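Local atomic coordinates of mitogen-activated protein kinase, putative (Map kinase-like protein) (Leishmania major, PDB entry 3PG1), a protein that probably binds ATP and transfers its phosphate to serine or threonine residues of target proteins, as expected of a MAP-kinase-type protein kinase. Residues 114-119 with 164-169; 259-264 with 302-307; 75-80 with 337-342. All coordinates share one frame; numbering follows the deposited sequence.

Interaction 1 (114-119 with 164-169)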
loop_
_atom_site.group_PDB
_atom_site.type_symbol
_atom_site.label_atom_id
_atom_site.label_comp_id
_atom_site.label_asym_id
_atom_site.label_seq_id
_atom_site.Cartn_x
_atom_site.Cartn_y
_atom_site.Cartn_z
ATOM N N GLU A 114 12.017 -8.910 2.717
ATOM C CA GLU A 114 12.633 -9.445 1.512
ATOM C C GLU A 114 12.788 -8.292 0.522
ATOM O O GLU A 114 11.842 -7.537 0.324
ATOM C CB GLU A 114 11.763 -10.574 0.904
ATOM C CG GLU A 114 12.486 -11.381 -0.173
ATOM C CD GLU A 114 11.638 -12.280 -1.056
ATOM O OE1 GLU A 114 12.026 -12.486 -2.230
ATOM O OE2 GLU A 114 10.589 -12.779 -0.588
ATOM N N LEU A 115 13.962 -8.143 -0.089
ATOM C CA LEU A 115 14.147 -7.085 -1.080
ATOM C C LEU A 115 13.605 -7.627 -2.407
ATOM O O LEU A 115 14.106 -8.637 -2.918
ATOM C CB LEU A 115 15.629 -6.708 -1.197
ATOM C CG LEU A 115 15.965 -5.465 -2.029
ATOM C CD1 LEU A 115 15.705 -4.180 -1.240
ATOM C CD2 LEU A 115 17.417 -5.495 -2.443
ATOM N N MET A 116 12.528 -7.010 -2.911
ATOM C CA MET A 116 11.907 -7.450 -4.152
ATOM C C MET A 116 12.672 -6.989 -5.395
ATOM O O MET A 116 13.384 -5.979 -5.340
ATOM C CB MET A 116 10.430 -7.038 -4.190
ATOM C CG MET A 116 9.635 -7.635 -3.053
ATOM S SD MET A 116 9.643 -9.437 -3.127
ATOM C CE MET A 116 9.018 -9.802 -1.575
ATOM N N ARG A 117 12.551 -7.744 -6.499
ATOM C CA ARG A 117 13.243 -7.433 -7.756
ATOM C C ARG A 117 12.875 -6.045 -8.285
ATOM O O ARG A 117 13.755 -5.250 -8.576
ATOM C CB ARG A 117 12.937 -8.513 -8.814
ATOM C CG ARG A 117 13.746 -8.362 -10.109
ATOM C CD ARG A 117 13.394 -9.405 -11.160
ATOM N NE ARG A 117 11.962 -9.449 -11.481
ATOM C CZ ARG A 117 11.364 -8.695 -12.399
ATOM N NH1 ARG A 117 12.060 -7.802 -13.097
ATOM N NH2 ARG A 117 10.063 -8.821 -12.622
ATOM N N THR A 118 11.565 -5.739 -8.361
ATOM C CA THR A 118 11.090 -4.477 -8.912
ATOM C C THR A 118 9.685 -4.177 -8.391
ATOM O O THR A 118 9.189 -4.853 -7.489
ATOM C CB THR A 118 11.177 -4.537 -10.477
ATOM O OG1 THR A 118 10.971 -3.242 -11.015
ATOM C CG2 THR A 118 10.194 -5.538 -11.117
ATOM N N ASP A 119 9.072 -3.140 -8.935
ATOM C CA ASP A 119 7.697 -2.783 -8.629
ATOM C C ASP A 119 6.945 -2.641 -9.947
ATOM O O ASP A 119 7.565 -2.644 -11.013
ATOM C CB ASP A 119 7.600 -1.539 -7.724
ATOM C CG ASP A 119 8.272 -0.299 -8.267
ATOM O OD1 ASP A 119 9.221 0.180 -7.631
ATOM O OD2 ASP A 119 7.812 0.222 -9.292
ATOM N N ASN A 164 3.839 0.653 -5.029
ATOM C CA ASN A 164 3.780 -0.210 -3.838
ATOM C C ASN A 164 3.227 -1.598 -4.135
ATOM O O ASN A 164 2.867 -2.361 -3.228
ATOM C CB ASN A 164 3.143 0.469 -2.594
ATOM C CG ASN A 164 1.781 1.034 -2.788
ATOM O OD1 ASN A 164 0.923 0.454 -3.458
ATOM N ND2 ASN A 164 1.560 2.195 -2.209
ATOM N N ILE A 165 3.207 -1.936 -5.422
ATOM C CA ILE A 165 2.838 -3.277 -5.865
ATOM C C ILE A 165 4.169 -3.835 -6.333
ATOM O O ILE A 165 4.688 -3.388 -7.356
ATOM C CB ILE A 165 1.743 -3.284 -6.962
ATOM C CG1 ILE A 165 0.405 -2.720 -6.403
ATOM C CG2 ILE A 165 1.560 -4.734 -7.489
ATOM C CD1 ILE A 165 -0.610 -2.292 -7.480
ATOM N N LEU A 166 4.738 -4.764 -5.544
ATOM C CA LEU A 166 6.075 -5.357 -5.756
ATOM C C LEU A 166 6.043 -6.686 -6.485
ATOM O O LEU A 166 5.093 -7.460 -6.328
ATOM C CB LEU A 166 6.816 -5.536 -4.405
ATOM C CG LEU A 166 6.801 -4.330 -3.430
ATOM C CD1 LEU A 166 7.744 -4.584 -2.229
ATOM C CD2 LEU A 166 7.188 -3.014 -4.147
ATOM N N LEU A 167 7.086 -6.932 -7.292
ATOM C CA LEU A 167 7.270 -8.131 -8.100
ATOM C C LEU A 167 8.562 -8.819 -7.582
ATOM O O LEU A 167 9.618 -8.183 -7.514
ATOM C CB LEU A 167 7.541 -7.738 -9.580
ATOM C CG LEU A 167 6.460 -7.247 -10.563
ATOM C CD1 LEU A 167 5.873 -8.353 -11.354
ATOM C CD2 LEU A 167 5.519 -6.193 -10.015
ATOM N N ALA A 168 8.483 -10.108 -7.240
ATOM C CA ALA A 168 9.666 -10.870 -6.811
ATOM C C ALA A 168 10.395 -11.313 -8.083
ATOM O O ALA A 168 9.843 -11.138 -9.171
ATOM C CB ALA A 168 9.231 -12.083 -6.000
ATOM N N ASP A 169 11.623 -11.900 -7.969
ATOM C CA ASP A 169 12.366 -12.398 -9.141
ATOM C C ASP A 169 11.505 -13.412 -9.898
ATOM O O ASP A 169 11.506 -13.434 -11.131
ATOM C CB ASP A 169 13.709 -13.024 -8.727
ATOM C CG ASP A 169 14.683 -12.022 -8.148
ATOM O OD1 ASP A 169 14.753 -11.914 -6.904
ATOM O OD2 ASP A 169 15.379 -11.343 -8.940
HETATM O O HOH W 1 13.050 -10.822 -4.836
#
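Opposite L167 the chain fits in two residues, R117 and T118, a classic beta bulge at the head of the antiparallel pairing between 118-119 and 165-167. T118 N donates a nearly straight bond (169°) to L167 O at 3.2 Å, and L167 N donates to T118 O at 3.0 Å. R117 then runs along the partner chain. Its CB sits 3.6 Å from L167 O, and CG and CD pass the carboxylate of D169, with CD 3.6 Å from OD2. A bend at chi3 (55°) swings R117 NE to 3.6 Å from A168 O, and NH2 approaches L167 CB and bonds to N171. T118 CG2 covers one guanidinium face. A long arginine suits this exposed place: its methylenes pack while its charged end reaches a polar partner. The flexible M116 chain packs on L166 and A168, CG 3.7 Å from L166 CD1 and SD 3.9 Å from A168 CB. A water lies within bonding distance of both L115 O and D169 OD1. The contact ties the kinase hinge to the strand following the catalytic loop. Strand 165-167 is central in its three-stranded sheet, D119 caps helix 120-125 through Q122 N, and L167 packs on L120 and on F139 of helix 133-152.

Interaction 2 (259-264 with 302-307)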
loop_
_atom_site.group_PDB
_atom_site.type_symbol
_atom_site.label_atom_id
_atom_site.label_comp_id
_atom_site.label_asym_id
_atom_site.label_seq_id
_atom_site.Cartn_x
_atom_site.Cartn_y
_atom_site.Cartn_z
ATOM N N VAL A 259 -22.909 14.901 -2.487
ATOM C CA VAL A 259 -23.023 15.437 -1.130
ATOM C C VAL A 259 -22.834 14.385 -0.073
ATOM O O VAL A 259 -22.202 14.678 0.927
ATOM C CB VAL A 259 -24.163 16.466 -0.851
ATOM C CG1 VAL A 259 -24.575 17.237 -2.100
ATOM C CG2 VAL A 259 -25.354 15.835 -0.155
ATOM N N MET A 260 -23.258 13.126 -0.337
ATOM C CA MET A 260 -23.024 12.037 0.608
ATOM C C MET A 260 -21.538 11.636 0.794
ATOM O O MET A 260 -21.218 11.050 1.815
ATOM C CB MET A 260 -23.755 10.748 0.188
ATOM C CG MET A 260 -25.231 10.875 0.172
ATOM S SD MET A 260 -25.937 9.239 -0.261
ATOM C CE MET A 260 -27.533 9.664 -0.258
ATOM N N PHE A 261 -20.676 11.841 -0.198
ATOM C CA PHE A 261 -19.300 11.407 0.026
ATOM C C PHE A 261 -18.256 12.513 -0.195
ATOM O O PHE A 261 -17.187 12.270 -0.761
ATOM C CB PHE A 261 -18.994 9.991 -0.570
ATOM C CG PHE A 261 -19.436 9.805 -1.997
ATOM C CD1 PHE A 261 -18.592 10.142 -3.052
ATOM C CD2 PHE A 261 -20.713 9.351 -2.295
ATOM C CE1 PHE A 261 -19.014 10.016 -4.374
ATOM C CE2 PHE A 261 -21.139 9.257 -3.624
ATOM C CZ PHE A 261 -20.297 9.619 -4.654
ATOM N N SER A 262 -18.584 13.741 0.302
ATOM C CA SER A 262 -17.712 14.912 0.274
ATOM C C SER A 262 -17.696 15.551 1.634
ATOM O O SER A 262 -18.687 15.501 2.357
ATOM C CB SER A 262 -18.152 15.934 -0.776
ATOM O OG SER A 262 -19.526 16.258 -0.661
ATOM N N SER A 263 -16.583 16.190 1.970
ATOM C CA SER A 263 -16.512 16.975 3.199
ATOM C C SER A 263 -17.328 18.259 2.968
ATOM O O SER A 263 -17.515 18.645 1.810
ATOM C CB SER A 263 -15.067 17.377 3.455
ATOM O OG SER A 263 -14.631 18.288 2.459
ATOM N N PRO A 264 -17.734 18.991 4.038
ATOM C CA PRO A 264 -18.423 20.288 3.841
ATOM C C PRO A 264 -17.631 21.294 2.990
ATOM O O PRO A 264 -18.234 22.032 2.222
ATOM C CB PRO A 264 -18.601 20.806 5.274
ATOM C CG PRO A 264 -18.650 19.591 6.103
ATOM C CD PRO A 264 -17.625 18.669 5.478
ATOM N N GLU A 302 -16.622 2.892 -10.244
ATOM C CA GLU A 302 -17.894 3.559 -9.981
ATOM C C GLU A 302 -17.560 4.767 -9.133
ATOM O O GLU A 302 -16.892 4.614 -8.119
ATOM C CB GLU A 302 -18.890 2.661 -9.194
ATOM C CG GLU A 302 -19.659 1.755 -10.122
ATOM C CD GLU A 302 -20.759 2.403 -10.946
ATOM O OE1 GLU A 302 -21.120 3.577 -10.701
ATOM O OE2 GLU A 302 -21.298 1.689 -11.815
ATOM N N PHE A 303 -18.051 5.938 -9.526
ATOM C CA PHE A 303 -17.781 7.188 -8.799
ATOM C C PHE A 303 -18.264 7.061 -7.349
ATOM O O PHE A 303 -17.562 7.426 -6.402
ATOM C CB PHE A 303 -18.528 8.346 -9.496
ATOM C CG PHE A 303 -18.153 9.712 -8.973
ATOM C CD1 PHE A 303 -17.171 10.470 -9.603
ATOM C CD2 PHE A 303 -18.752 10.226 -7.822
ATOM C CE1 PHE A 303 -16.826 11.745 -9.118
ATOM C CE2 PHE A 303 -18.385 11.491 -7.319
ATOM C CZ PHE A 303 -17.452 12.253 -7.993
ATOM N N ASN A 304 -19.456 6.525 -7.175
ATOM C CA ASN A 304 -20.032 6.395 -5.841
ATOM C C ASN A 304 -19.613 5.045 -5.219
ATOM O O ASN A 304 -20.000 4.004 -5.759
ATOM C CB ASN A 304 -21.576 6.512 -5.938
ATOM C CG ASN A 304 -22.309 6.340 -4.628
ATOM O OD1 ASN A 304 -21.693 6.080 -3.607
ATOM N ND2 ASN A 304 -23.639 6.565 -4.602
ATOM N N PRO A 305 -18.897 5.034 -4.049
ATOM C CA PRO A 305 -18.509 3.748 -3.411
ATOM C C PRO A 305 -19.675 2.829 -3.039
ATOM O O PRO A 305 -19.494 1.608 -3.020
ATOM C CB PRO A 305 -17.773 4.200 -2.136
ATOM C CG PRO A 305 -18.275 5.536 -1.886
ATOM C CD PRO A 305 -18.415 6.170 -3.237
ATOM N N GLN A 306 -20.878 3.383 -2.809
ATOM C CA GLN A 306 -22.051 2.537 -2.485
ATOM C C GLN A 306 -22.373 1.563 -3.646
ATOM O O GLN A 306 -22.996 0.561 -3.378
ATOM C CB GLN A 306 -23.307 3.405 -2.268
ATOM C CG GLN A 306 -23.080 4.420 -1.152
ATOM C CD GLN A 306 -24.165 5.416 -0.984
ATOM O OE1 GLN A 306 -24.773 5.911 -1.947
ATOM N NE2 GLN A 306 -24.393 5.791 0.261
ATOM N N ARG A 307 -21.968 1.870 -4.913
ATOM C CA ARG A 307 -22.250 1.015 -6.098
ATOM C C ARG A 307 -20.981 0.352 -6.612
ATOM O O ARG A 307 -21.039 -0.303 -7.662
ATOM C CB ARG A 307 -22.775 1.894 -7.291
ATOM C CG ARG A 307 -24.105 2.539 -7.117
ATOM C CD ARG A 307 -24.521 3.396 -8.320
ATOM N NE ARG A 307 -24.916 4.733 -7.839
ATOM C CZ ARG A 307 -26.138 5.063 -7.434
ATOM N NH1 ARG A 307 -27.139 4.200 -7.540
ATOM N NH2 ARG A 307 -26.379 6.272 -6.959
#
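F261 lays one face of its ring against P305 and turns an edge to F303, with N304 close by. Its CG takes the cramped position between backbone N and carbonyl carbon (chi1 49°), which sends the ring toward the 302-307 loop. F261 has two conformers, one of them described here. P305 CD stands almost directly above the ring centre, 3.8 Å from the centroid of F261, a CH-pi contact to which proline is well suited because its CD hydrogens are somewhat polarised by the neighbouring nitrogen. The two phenyl rings touch at their borders, neither lying over the other, with their planes 53° apart. The amide of N304 is turned 29° from the F261 ring plane and approaches obliquely near CE2.

Sequence and place identify 303-308 as the loop of the kinase C-lobe that holds a conserved arginine, here R308; in this family that arginine usually pairs with the glutamate of the APE motif, here E203, which itself touches F261 and P305. Within the loop N304 makes an Asx turn, its OD1 accepting from Q306 N at 2.9 Å with the donor well above the carbonyl plane. N304 ND2 in turn gives a bond to Q306 OE1 at 3.0 Å, close to its own amide plane, so both ends of the asparagine amide are held and its rotation is fixed.

At the exposed end M260, extended beyond CG, crosses the Q306 side chain at about a right angle, SD lying 3.8 Å from Q306 NE2. Beside them R307 forms a salt bridge with D257 of helix 255-260, while F303 is buried against I246, V247 and V250 of helix 239-250.

Interaction 3 (75-80 with 337-342); sequences RVLREI and FHFDES
R78 lies across F339, and apolar contact carries most of this interface. With CG anti to the backbone N (chi1 -163°) and the chain extended to NE, the aliphatic part of R78 passes over one face of the F339 ring; CG is 4.1 Å from the ring centroid, a CH-pi contact displaced toward the rim. L77 meets the same ring at its edge, L77 CG lying 4.0 Å from F339 CE1. A broad flat phenylalanine can thus serve two neighbouring helix residues at once.

The second aromatic contact differs in kind. F337 turns the edge of its ring to the face of the R78 guanidinium, the planes nearly perpendicular (89°), with F337 CE2 4.2 Å from R78 NH2.

One charged pair crosses: R78 NE to E341 OE2, 3.4 Å, a salt bridge whose hydrogen bond is weak and bent.

A hydrogen bond within 337-342 is of another kind: D340 OD1 accepts from S342 N at 3.2 Å, an Asx turn that shapes the loop just beyond F339.

Segment 337-342 belongs to the C-terminal extension by which MAP kinases wrap back onto the N-lobe. Here it lies along helix 70-85, the C-helix, whose E79 makes a long, weak ion pair with K52. F337 also meets the ring of H85 edge-to-face, and L77 also packs on M349, I352 and F353 of helix 346-360.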
loop_
_atom_site.group_PDB
_atom_site.type_symbol
_atom_site.label_atom_id
_atom_site.label_comp_id
_atom_site.label_asym_id
_atom_site.label_seq_id
_atom_site.Cartn_x
_atom_site.Cartn_y
_atom_site.Cartn_z
ATOM N N ARG A 75 3.704 5.489 16.534
ATOM C CA ARG A 75 3.632 5.464 15.074
ATOM C C ARG A 75 4.387 4.232 14.532
ATOM O O ARG A 75 3.842 3.498 13.707
ATOM C CB ARG A 75 4.205 6.767 14.488
ATOM C CG ARG A 75 4.424 6.732 12.973
ATOM C CD ARG A 75 5.145 7.973 12.478
ATOM N NE ARG A 75 4.513 8.521 11.278
ATOM C CZ ARG A 75 3.465 9.340 11.286
ATOM N NH1 ARG A 75 2.913 9.716 12.436
ATOM N NH2 ARG A 75 2.953 9.783 10.146
ATOM N N VAL A 76 5.628 4.010 15.009
ATOM C CA VAL A 76 6.461 2.874 14.583
ATOM C C VAL A 76 5.883 1.524 15.076
ATOM O O VAL A 76 5.893 0.551 14.320
ATOM C CB VAL A 76 7.978 3.064 14.907
ATOM C CG1 VAL A 76 8.819 2.006 14.200
ATOM C CG2 VAL A 76 8.454 4.447 14.482
ATOM N N LEU A 77 5.339 1.489 16.321
ATOM C CA LEU A 77 4.723 0.288 16.889
ATOM C C LEU A 77 3.527 -0.148 16.031
ATOM O O LEU A 77 3.384 -1.339 15.751
ATOM C CB LEU A 77 4.293 0.499 18.356
ATOM C CG LEU A 77 3.704 -0.735 19.060
ATOM C CD1 LEU A 77 4.683 -1.906 19.067
ATOM C CD2 LEU A 77 3.217 -0.402 20.451
ATOM N N ARG A 78 2.717 0.824 15.572
ATOM C CA ARG A 78 1.574 0.533 14.701
ATOM C C ARG A 78 2.024 -0.023 13.337
ATOM O O ARG A 78 1.436 -0.988 12.851
ATOM C CB ARG A 78 0.676 1.761 14.533
ATOM C CG ARG A 78 -0.702 1.360 13.984
ATOM C CD ARG A 78 -1.703 2.494 13.917
ATOM N NE ARG A 78 -3.026 1.993 13.528
ATOM C CZ ARG A 78 -3.417 1.788 12.271
ATOM N NH1 ARG A 78 -2.597 2.043 11.258
ATOM N NH2 ARG A 78 -4.636 1.329 12.019
ATOM N N GLU A 79 3.087 0.557 12.741
ATOM C CA GLU A 79 3.611 0.079 11.459
ATOM C C GLU A 79 4.114 -1.364 11.603
ATOM O O GLU A 79 3.916 -2.194 10.724
ATOM C CB GLU A 79 4.775 0.970 10.987
ATOM C CG GLU A 79 4.383 2.394 10.625
ATOM C CD GLU A 79 5.494 3.248 10.039
ATOM O OE1 GLU A 79 6.606 2.718 9.802
ATOM O OE2 GLU A 79 5.245 4.450 9.798
ATOM N N ILE A 80 4.764 -1.651 12.730
ATOM C CA ILE A 80 5.320 -2.963 13.046
ATOM C C ILE A 80 4.247 -3.989 13.322
ATOM O O ILE A 80 4.319 -5.101 12.800
ATOM C CB ILE A 80 6.398 -2.807 14.175
ATOM C CG1 ILE A 80 7.783 -2.646 13.568
ATOM C CG2 ILE A 80 6.376 -3.905 15.256
ATOM C CD1 ILE A 80 7.983 -1.371 12.774
ATOM N N PHE A 337 -7.558 -6.810 12.735
ATOM C CA PHE A 337 -6.457 -6.084 13.361
ATOM C C PHE A 337 -7.049 -5.088 14.384
ATOM O O PHE A 337 -8.052 -4.419 14.107
ATOM C CB PHE A 337 -5.590 -5.345 12.311
ATOM C CG PHE A 337 -4.476 -4.518 12.914
ATOM C CD1 PHE A 337 -3.322 -5.126 13.409
ATOM C CD2 PHE A 337 -4.591 -3.130 13.014
ATOM C CE1 PHE A 337 -2.302 -4.364 13.978
ATOM C CE2 PHE A 337 -3.560 -2.368 13.571
ATOM C CZ PHE A 337 -2.437 -2.991 14.079
ATOM N N HIS A 338 -6.456 -5.056 15.576
ATOM C CA HIS A 338 -6.838 -4.150 16.659
ATOM C C HIS A 338 -5.581 -3.481 17.179
ATOM O O HIS A 338 -4.586 -4.158 17.458
ATOM C CB HIS A 338 -7.537 -4.889 17.824
ATOM C CG HIS A 338 -8.852 -5.515 17.471
ATOM N ND1 HIS A 338 -9.001 -6.896 17.398
ATOM C CD2 HIS A 338 -10.045 -4.933 17.196
ATOM C CE1 HIS A 338 -10.271 -7.104 17.071
ATOM N NE2 HIS A 338 -10.937 -5.952 16.928
ATOM N N PHE A 339 -5.599 -2.165 17.255
ATOM C CA PHE A 339 -4.516 -1.399 17.863
ATOM C C PHE A 339 -5.153 -0.503 18.931
ATOM O O PHE A 339 -6.086 0.260 18.631
ATOM C CB PHE A 339 -3.693 -0.595 16.841
ATOM C CG PHE A 339 -2.441 0.029 17.429
ATOM C CD1 PHE A 339 -1.225 -0.642 17.389
ATOM C CD2 PHE A 339 -2.487 1.277 18.042
ATOM C CE1 PHE A 339 -0.070 -0.075 17.948
ATOM C CE2 PHE A 339 -1.336 1.845 18.601
ATOM C CZ PHE A 339 -0.132 1.167 18.546
ATOM N N ASP A 340 -4.703 -0.654 20.190
ATOM C CA ASP A 340 -5.229 0.146 21.295
ATOM C C ASP A 340 -4.478 1.490 21.291
ATOM O O ASP A 340 -3.307 1.550 21.662
ATOM C CB ASP A 340 -5.091 -0.605 22.640
ATOM C CG ASP A 340 -5.950 -0.060 23.772
ATOM O OD1 ASP A 340 -6.013 1.176 23.926
ATOM O OD2 ASP A 340 -6.532 -0.875 24.524
ATOM N N GLU A 341 -5.141 2.543 20.781
ATOM C CA GLU A 341 -4.566 3.877 20.638
ATOM C C GLU A 341 -4.528 4.700 21.936
ATOM O O GLU A 341 -3.889 5.754 21.967
ATOM C CB GLU A 341 -5.208 4.636 19.468
ATOM C CG GLU A 341 -4.397 4.514 18.188
ATOM C CD GLU A 341 -5.158 3.974 16.996
ATOM O OE1 GLU A 341 -6.260 4.495 16.707
ATOM O OE2 GLU A 341 -4.638 3.048 16.331
ATOM N N SER A 342 -5.142 4.173 23.021
ATOM C CA SER A 342 -5.126 4.785 24.353
ATOM C C SER A 342 -3.724 4.685 24.995
ATOM O O SER A 342 -3.455 5.388 25.974
ATOM C CB SER A 342 -6.172 4.138 25.257
ATOM O OG SER A 342 -5.726 2.893 25.771
#

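Overall arrangement
The three contacts share no elements and do not touch. Interaction 1, in the hinge, pairs strands, so backbone hydrogen bonds set its register and side chains fill in around them; it is partly buried. Interaction 2, on the opposite side of the chain's centre, its nearest atoms about 17 Å from those of interaction 1, has no such pairing and rests on buried rings, with the polar groups bonded inside the 302-307 loop. Interaction 3 is a surface contact in which helix 70-85 receives an irregular segment through one phenylalanine face, ring edges and a salt bridge whose hydrogen bond is weak. Its segments lie 257 residues apart at their closest ends, enclosing both other contacts.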